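Local structure of thymidylate synthase thyX (3N3Y) at residues L46-G51 and L209-L214; Y64-I69 and A167-A172. The protein probably catalyses the reductive methylation of dUMP to dTMP, with methylenetetrahydrofolate as methyl donor and FAD, reduced by NADPH, as cofactor of the homotetramer. All blocks are in the same frame, centred on the assembly; numbering follows the deposited sequence.

Interaction 1 (L46-G51 and L209-L214)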
loop_
_atom_site.group_PDB
_atom_site.type_symbol
_atom_site.label_atom_id
_atom_site.label_comp_id
_atom_site.label_asym_id
_atom_site.label_seq_id
_atom_site.Cartn_x
_atom_site.Cartn_y
_atom_site.Cartn_z
ATOM N N LEU A 46 5.288 -22.491 -15.073
ATOM C CA LEU A 46 4.266 -22.311 -14.043
ATOM C C LEU A 46 4.139 -20.855 -13.565
ATOM O O LEU A 46 3.030 -20.348 -13.370
ATOM C CB LEU A 46 4.541 -23.238 -12.850
ATOM C CG LEU A 46 3.661 -23.047 -11.606
ATOM C CD1 LEU A 46 2.255 -23.598 -11.824
ATOM C CD2 LEU A 46 4.312 -23.698 -10.406
ATOM N N ILE A 47 5.277 -20.189 -13.386
ATOM C CA ILE A 47 5.283 -18.810 -12.931
ATOM C C ILE A 47 4.514 -17.944 -13.918
ATOM O O ILE A 47 3.711 -17.093 -13.539
ATOM C CB ILE A 47 6.716 -18.281 -12.778
ATOM C CG1 ILE A 47 7.478 -19.122 -11.753
ATOM C CG2 ILE A 47 6.694 -16.814 -12.369
ATOM C CD1 ILE A 47 8.941 -18.765 -11.616
ATOM N N HIS A 48 4.745 -18.199 -15.197
ATOM C CA HIS A 48 4.137 -17.415 -16.251
ATOM C C HIS A 48 2.633 -17.638 -16.348
ATOM O O HIS A 48 1.867 -16.685 -16.460
ATOM C CB HIS A 48 4.807 -17.737 -17.589
ATOM C CG HIS A 48 4.303 -16.909 -18.725
ATOM N ND1 HIS A 48 4.834 -15.677 -19.041
ATOM C CD2 HIS A 48 3.306 -17.129 -19.616
ATOM C CE1 HIS A 48 4.191 -15.176 -20.082
ATOM N NE2 HIS A 48 3.259 -16.037 -20.449
ATOM N N ARG A 49 2.206 -18.895 -16.305
ATOM C CA ARG A 49 0.794 -19.204 -16.501
ATOM C C ARG A 49 -0.087 -18.776 -15.326
ATOM O O ARG A 49 -1.141 -18.167 -15.527
ATOM C CB ARG A 49 0.592 -20.689 -16.816
ATOM C CG ARG A 49 -0.883 -21.099 -16.810
ATOM C CD ARG A 49 -1.083 -22.546 -17.265
ATOM N NE ARG A 49 0.027 -23.399 -16.853
ATOM C CZ ARG A 49 0.111 -24.016 -15.678
ATOM N NH1 ARG A 49 -0.862 -23.881 -14.777
ATOM N NH2 ARG A 49 1.175 -24.767 -15.406
ATOM N N VAL A 50 0.345 -19.097 -14.108
ATOM C CA VAL A 50 -0.398 -18.716 -12.898
ATOM C C VAL A 50 -0.245 -17.221 -12.576
ATOM O O VAL A 50 -1.216 -16.540 -12.241
ATOM C CB VAL A 50 0.027 -19.569 -11.654
ATOM C CG1 VAL A 50 -0.746 -19.148 -10.420
ATOM C CG2 VAL A 50 -0.186 -21.061 -11.914
ATOM N N GLY A 51 0.980 -16.718 -12.674
ATOM C CA GLY A 51 1.241 -15.306 -12.465
ATOM C C GLY A 51 0.340 -14.387 -13.280
ATOM O O GLY A 51 0.147 -13.230 -12.921
ATOM N N LEU A 209 8.470 -12.999 -18.358
ATOM C CA LEU A 209 7.311 -12.689 -17.523
ATOM C C LEU A 209 6.724 -11.346 -17.905
ATOM O O LEU A 209 5.545 -11.090 -17.685
ATOM C CB LEU A 209 7.693 -12.663 -16.037
ATOM C CG LEU A 209 8.281 -13.958 -15.491
ATOM C CD1 LEU A 209 8.756 -13.740 -14.072
ATOM C CD2 LEU A 209 7.254 -15.075 -15.559
ATOM N N PHE A 210 7.566 -10.494 -18.483
ATOM C CA PHE A 210 7.206 -9.109 -18.738
ATOM C C PHE A 210 7.071 -8.813 -20.215
ATOM O O PHE A 210 6.501 -7.793 -20.588
ATOM C CB PHE A 210 8.254 -8.177 -18.129
ATOM C CG PHE A 210 8.461 -8.392 -16.665
ATOM C CD1 PHE A 210 7.588 -7.831 -15.742
ATOM C CD2 PHE A 210 9.514 -9.170 -16.207
ATOM C CE1 PHE A 210 7.761 -8.035 -14.377
ATOM C CE2 PHE A 210 9.704 -9.379 -14.840
ATOM C CZ PHE A 210 8.818 -8.809 -13.922
ATOM N N GLU A 211 7.594 -9.708 -21.050
ATOM C CA GLU A 211 7.712 -9.440 -22.485
ATOM C C GLU A 211 6.448 -8.831 -23.104
ATOM O O GLU A 211 6.531 -7.944 -23.961
ATOM C CB GLU A 211 8.123 -10.712 -23.239
ATOM C CG GLU A 211 7.198 -11.899 -22.993
ATOM C CD GLU A 211 7.768 -13.216 -23.520
ATOM O OE1 GLU A 211 7.550 -14.272 -22.861
ATOM O OE2 GLU A 211 8.434 -13.192 -24.586
ATOM N N ASP A 212 5.286 -9.294 -22.651
ATOM C CA ASP A 212 4.012 -8.944 -23.279
ATOM C C ASP A 212 3.338 -7.678 -22.720
ATOM O O ASP A 212 2.371 -7.180 -23.304
ATOM C CB ASP A 212 3.056 -10.142 -23.219
ATOM C CG ASP A 212 3.702 -11.430 -23.731
ATOM O OD1 ASP A 212 4.339 -11.398 -24.811
ATOM O OD2 ASP A 212 3.580 -12.473 -23.048
ATOM N N CYS A 213 3.840 -7.170 -21.593
ATOM C CA CYS A 213 3.395 -5.873 -21.061
ATOM C C CYS A 213 3.628 -4.754 -22.078
ATOM O O CYS A 213 2.784 -3.872 -22.252
ATOM C CB CYS A 213 4.136 -5.517 -19.759
ATOM S SG CYS A 213 3.877 -6.634 -18.354
ATOM N N LEU A 214 4.783 -4.816 -22.740
ATOM C CA LEU A 214 5.218 -3.809 -23.708
ATOM C C LEU A 214 4.462 -3.900 -25.035
ATOM O O LEU A 214 4.549 -2.998 -25.873
ATOM C CB LEU A 214 6.716 -3.960 -23.972
ATOM C CG LEU A 214 7.635 -3.956 -22.752
ATOM C CD1 LEU A 214 9.078 -4.216 -23.174
ATOM C CD2 LEU A 214 7.523 -2.637 -22.019
#
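L209 packs against I47 and H48, joining the C-terminal tail of this ThyX chain to one flank of helix 41-51. The side chain of L209 carries the apolar half of the contact. L209 CB lies on the ring of F210, next in the chain, 3.9 Å above the plane and offset toward the rim. With CG anti to the carbonyl carbon (chi1 -59°), the two methyls are carried over to the helix. L209 CD1 meets the I47 branch methyl CG2 at 4.1 Å. L209 CD2 comes closer, 3.7 Å from I47 CG2, and also rests 4.0 Å from H48 CA, so the one methyl spans two consecutive helix residues. I47 itself is buried; it also packs on L19 and on A22 and S23 of helix 20-30. One residue on, the character turns polar. H48 holds CG anti to its backbone N (chi1 -176°), which brings its imidazole to the tail, with L209 CA near the ring plane at the edge. D212 approaches the same ring by its edge, its carboxylate plane turned 82° from the imidazole. D212 is engaged through OD1 in a salt bridge with K215, and its proximity to H48 could at most tilt the histidine toward its protonated form. The carboxylate oxygen D212 OD2 stands 4.1 Å from H48 CE1, a ring carbon.

Interaction 2 (Y64-I69 and A167-A172). With FAD (flavin-adenine dinucleotide), chain K.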
loop_
_atom_site.group_PDB
_atom_site.type_symbol
_atom_site.label_atom_id
_atom_site.label_comp_id
_atom_site.label_asym_id
_atom_site.label_seq_id
_atom_site.Cartn_x
_atom_site.Cartn_y
_atom_site.Cartn_z
ATOM N N TYR A 64 11.426 -9.504 -6.570
ATOM C CA TYR A 64 11.783 -8.121 -6.298
ATOM C C TYR A 64 13.005 -7.686 -7.110
ATOM O O TYR A 64 13.973 -8.427 -7.225
ATOM C CB TYR A 64 12.150 -7.994 -4.831
ATOM C CG TYR A 64 11.956 -6.622 -4.241
ATOM C CD1 TYR A 64 10.742 -5.956 -4.377
ATOM C CD2 TYR A 64 12.976 -6.004 -3.512
ATOM C CE1 TYR A 64 10.549 -4.707 -3.822
ATOM C CE2 TYR A 64 12.797 -4.745 -2.945
ATOM C CZ TYR A 64 11.571 -4.104 -3.100
ATOM O OH TYR A 64 11.360 -2.863 -2.535
ATOM N N TYR A 65 12.980 -6.470 -7.635
ATOM C CA TYR A 65 14.102 -5.970 -8.443
ATOM C C TYR A 65 14.654 -4.653 -7.922
ATOM O O TYR A 65 13.904 -3.703 -7.730
ATOM C CB TYR A 65 13.650 -5.772 -9.874
ATOM C CG TYR A 65 13.078 -7.020 -10.475
ATOM C CD1 TYR A 65 13.912 -8.000 -11.025
ATOM C CD2 TYR A 65 11.714 -7.234 -10.487
ATOM C CE1 TYR A 65 13.387 -9.146 -11.590
ATOM C CE2 TYR A 65 11.176 -8.382 -11.041
ATOM C CZ TYR A 65 12.017 -9.337 -11.582
ATOM O OH TYR A 65 11.470 -10.469 -12.125
ATOM N N ASN A 66 15.960 -4.614 -7.688
ATOM C CA ASN A 66 16.660 -3.384 -7.337
ATOM C C ASN A 66 17.378 -2.756 -8.533
ATOM O O ASN A 66 18.369 -3.291 -9.022
ATOM C CB ASN A 66 17.679 -3.653 -6.238
ATOM C CG ASN A 66 17.109 -4.477 -5.107
ATOM O OD1 ASN A 66 17.274 -5.697 -5.071
ATOM N ND2 ASN A 66 16.422 -3.815 -4.176
ATOM N N PHE A 67 16.891 -1.602 -8.974
ATOM C CA PHE A 67 17.470 -0.897 -10.108
ATOM C C PHE A 67 18.237 0.345 -9.717
ATOM O O PHE A 67 18.074 0.894 -8.628
ATOM C CB PHE A 67 16.395 -0.435 -11.077
ATOM C CG PHE A 67 15.600 -1.543 -11.692
ATOM C CD1 PHE A 67 16.048 -2.179 -12.838
ATOM C CD2 PHE A 67 14.374 -1.916 -11.153
ATOM C CE1 PHE A 67 15.305 -3.170 -13.425
ATOM C CE2 PHE A 67 13.623 -2.917 -11.737
ATOM C CZ PHE A 67 14.091 -3.549 -12.876
ATOM N N GLU A 68 19.066 0.794 -10.650
ATOM C CA GLU A 68 19.670 2.105 -10.559
ATOM C C GLU A 68 19.274 2.854 -11.827
ATOM O O GLU A 68 19.359 2.306 -12.918
ATOM C CB GLU A 68 21.184 1.979 -10.432
ATOM C CG GLU A 68 21.877 3.235 -9.945
ATOM C CD GLU A 68 23.351 3.287 -10.370
ATOM O OE1 GLU A 68 24.045 2.243 -10.276
ATOM O OE2 GLU A 68 23.813 4.372 -10.805
ATOM N N ILE A 69 18.819 4.096 -11.680
ATOM C CA ILE A 69 18.422 4.908 -12.826
ATOM C C ILE A 69 19.192 6.219 -12.831
ATOM O O ILE A 69 19.145 6.975 -11.855
ATOM C CB ILE A 69 16.904 5.208 -12.821
ATOM C CG1 ILE A 69 16.109 3.900 -12.707
ATOM C CG2 ILE A 69 16.505 6.034 -14.062
ATOM C CD1 ILE A 69 14.627 4.072 -12.353
ATOM N N ALA A 167 17.836 5.175 -6.833
ATOM C CA ALA A 167 17.636 3.751 -6.662
ATOM C C ALA A 167 16.125 3.509 -6.656
ATOM O O ALA A 167 15.356 4.199 -5.968
ATOM C CB ALA A 167 18.280 3.268 -5.375
ATOM N N TYR A 168 15.703 2.540 -7.445
ATOM C CA TYR A 168 14.300 2.220 -7.585
ATOM C C TYR A 168 14.124 0.723 -7.351
ATOM O O TYR A 168 14.726 -0.083 -8.048
ATOM C CB TYR A 168 13.846 2.588 -9.002
ATOM C CG TYR A 168 12.359 2.530 -9.246
ATOM C CD1 TYR A 168 11.493 3.400 -8.585
ATOM C CD2 TYR A 168 11.815 1.631 -10.162
ATOM C CE1 TYR A 168 10.133 3.359 -8.811
ATOM C CE2 TYR A 168 10.452 1.598 -10.407
ATOM C CZ TYR A 168 9.618 2.461 -9.716
ATOM O OH TYR A 168 8.271 2.435 -9.928
ATOM N N SER A 169 13.302 0.343 -6.379
ATOM C CA SER A 169 13.031 -1.076 -6.146
ATOM C C SER A 169 11.559 -1.373 -6.301
ATOM O O SER A 169 10.705 -0.616 -5.837
ATOM C CB SER A 169 13.509 -1.511 -4.761
ATOM O OG SER A 169 14.908 -1.336 -4.662
ATOM N N ILE A 170 11.259 -2.491 -6.942
ATOM C CA ILE A 170 9.890 -2.802 -7.289
ATOM C C ILE A 170 9.706 -4.325 -7.439
ATOM O O ILE A 170 10.622 -5.036 -7.890
ATOM C CB ILE A 170 9.493 -2.028 -8.579
ATOM C CG1 ILE A 170 8.014 -2.227 -8.943
ATOM C CG2 ILE A 170 10.412 -2.393 -9.751
ATOM C CD1 ILE A 170 7.585 -1.371 -10.109
ATOM N N ASN A 171 8.539 -4.828 -7.043
ATOM C CA ASN A 171 8.249 -6.248 -7.228
ATOM C C ASN A 171 7.679 -6.536 -8.623
ATOM O O ASN A 171 7.294 -5.611 -9.335
ATOM C CB ASN A 171 7.382 -6.810 -6.089
ATOM C CG ASN A 171 5.913 -6.414 -6.182
ATOM O OD1 ASN A 171 5.306 -6.400 -7.251
ATOM N ND2 ASN A 171 5.327 -6.128 -5.036
ATOM N N ALA A 172 7.631 -7.808 -9.014
ATOM C CA ALA A 172 7.293 -8.172 -10.407
ATOM C C ALA A 172 5.866 -7.852 -10.802
ATOM O O ALA A 172 5.607 -7.499 -11.940
ATOM C CB ALA A 172 7.588 -9.628 -10.679
HETATM P PA FAD K . -5.469 -6.074 -2.592
HETATM O O1A FAD K . -6.604 -5.314 -1.939
HETATM O O2A FAD K . -4.496 -6.683 -1.608
HETATM O O5B FAD K . -4.673 -5.093 -3.568
HETATM C C5B FAD K . -5.384 -4.260 -4.457
HETATM C C4B FAD K . -4.479 -4.019 -5.652
HETATM O O4B FAD K . -3.317 -3.343 -5.207
HETATM C C3B FAD K . -4.000 -5.342 -6.249
HETATM O O3B FAD K . -4.847 -5.788 -7.282
HETATM C C2B FAD K . -2.603 -5.018 -6.732
HETATM O O2B FAD K . -2.679 -4.390 -7.986
HETATM C C1B FAD K . -2.166 -3.923 -5.786
HETATM N N9A FAD K . -1.249 -4.351 -4.717
HETATM C C8A FAD K . -1.501 -4.375 -3.367
HETATM N N7A FAD K . -0.380 -4.795 -2.740
HETATM C C5A FAD K . 0.573 -5.043 -3.675
HETATM C C6A FAD K . 1.886 -5.498 -3.598
HETATM N N6A FAD K . 2.498 -5.594 -2.420
HETATM N N1A FAD K . 2.616 -5.648 -4.756
HETATM C C2A FAD K . 2.053 -5.365 -5.979
HETATM N N3A FAD K . 0.754 -4.928 -6.051
HETATM C C4A FAD K . 0.038 -4.763 -4.919
HETATM N N1 FAD K . -4.176 -16.627 -1.720
HETATM C C2 FAD K . -3.315 -17.637 -1.334
HETATM O O2 FAD K . -2.327 -17.388 -0.667
HETATM N N3 FAD K . -3.557 -18.943 -1.699
HETATM C C4 FAD K . -4.663 -19.263 -2.449
HETATM O O4 FAD K . -4.845 -20.431 -2.761
HETATM C C4X FAD K . -5.551 -18.263 -2.846
HETATM N N5 FAD K . -6.666 -18.582 -3.604
HETATM C C5X FAD K . -7.534 -17.569 -3.971
HETATM C C6 FAD K . -8.659 -17.879 -4.724
HETATM C C7 FAD K . -9.542 -16.882 -5.108
HETATM C C7M FAD K . -10.756 -17.238 -5.921
HETATM C C8 FAD K . -9.295 -15.556 -4.741
HETATM C C8M FAD K . -10.249 -14.476 -5.162
HETATM C C9 FAD K . -8.166 -15.230 -3.991
HETATM C C9A FAD K . -7.279 -16.236 -3.604
HETATM N N10 FAD K . -6.158 -15.924 -2.852
HETATM C C10 FAD K . -5.298 -16.937 -2.474
HETATM C "C1'" FAD K . -5.877 -14.511 -2.402
HETATM C "C2'" FAD K . -5.246 -13.615 -3.460
HETATM O "O2'" FAD K . -3.997 -14.146 -3.862
HETATM C "C3'" FAD K . -5.061 -12.189 -2.926
HETATM O "O3'" FAD K . -4.155 -12.148 -1.844
HETATM C "C4'" FAD K . -6.372 -11.526 -2.511
HETATM O "O4'" FAD K . -7.351 -11.827 -3.469
HETATM C "C5'" FAD K . -6.231 -10.019 -2.561
HETATM O "O5'" FAD K . -6.149 -9.662 -3.937
HETATM P P FAD K . -5.411 -8.306 -4.407
HETATM O O1P FAD K . -5.656 -8.059 -5.879
HETATM O O2P FAD K . -3.946 -8.416 -4.090
HETATM O O3P FAD K . -6.171 -7.149 -3.577
HETATM O O HOH W 1 17.735 -0.398 -5.800
#
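F67 and I170 meet at the apolar centre, on the face of the antiparallel ThyX sheet that helices 172-182 and 189-201 cover. The ring edge of F67 reaches diagonally along this face, F67 CE2 lying 3.8 Å from the I170 branch methyl CG2. At one end I69 runs beside Y168, I69 CD1 being 3.7 Å from Y168 CB; at the other, Y65 CE2, at the ring edge, touches A172 CB at 3.8 Å. Four backbone bonds tie the strands through the hydrogen-bonded pairs Y65-I170 and F67-Y168, among them Y65 N to I170 O at 2.8 Å. The face of N66 and S169 carries the polar groups and looks to the second subunit. There N66 ND2 donates to S169 OG at 2.9 Å, with the hydroxyl 24° out of the amide plane, and a water joins S169 OG to F67 O. H62 of the second subunit bonds both groups, through ND1 to S169 OG and through O to N66 ND2. Y64 sets its ring obliquely against the I170-N171 backbone, N171 CB at the ring edge, and its OH bonds to E61 O of that subunit. N171 CG sits between backbone N and carbonyl carbon (chi1 76°), leading the amide to the cofactor: OD1 caps S174 N, while N171 ND2 donates almost straight (171°) to FAD N1A at 2.8 Å, consistent with N1A acting as acceptor, as in neutral adenine.

In the fold
The centres of interactions 1 and 2 lie 18 Å apart, yet the two contacts touch. F210, beside L209 in the tail, packs its CE1 3.3 Å from A172 O and its CE2 3.4 Å from Y65 OH, both in interaction 2. Along the chain interaction 2 is nested inside the loop that interaction 1 closes, and strand 64-73 is the next regular element after helix 41-51. Their relation to the cofactor differs: interaction 2 binds the FAD adenine directly through N171, in a site that S58 and R173 and residues of two other subunits help to form, whereas in interaction 1 the side chain of L209 stays about 13 Å from a bound FAD.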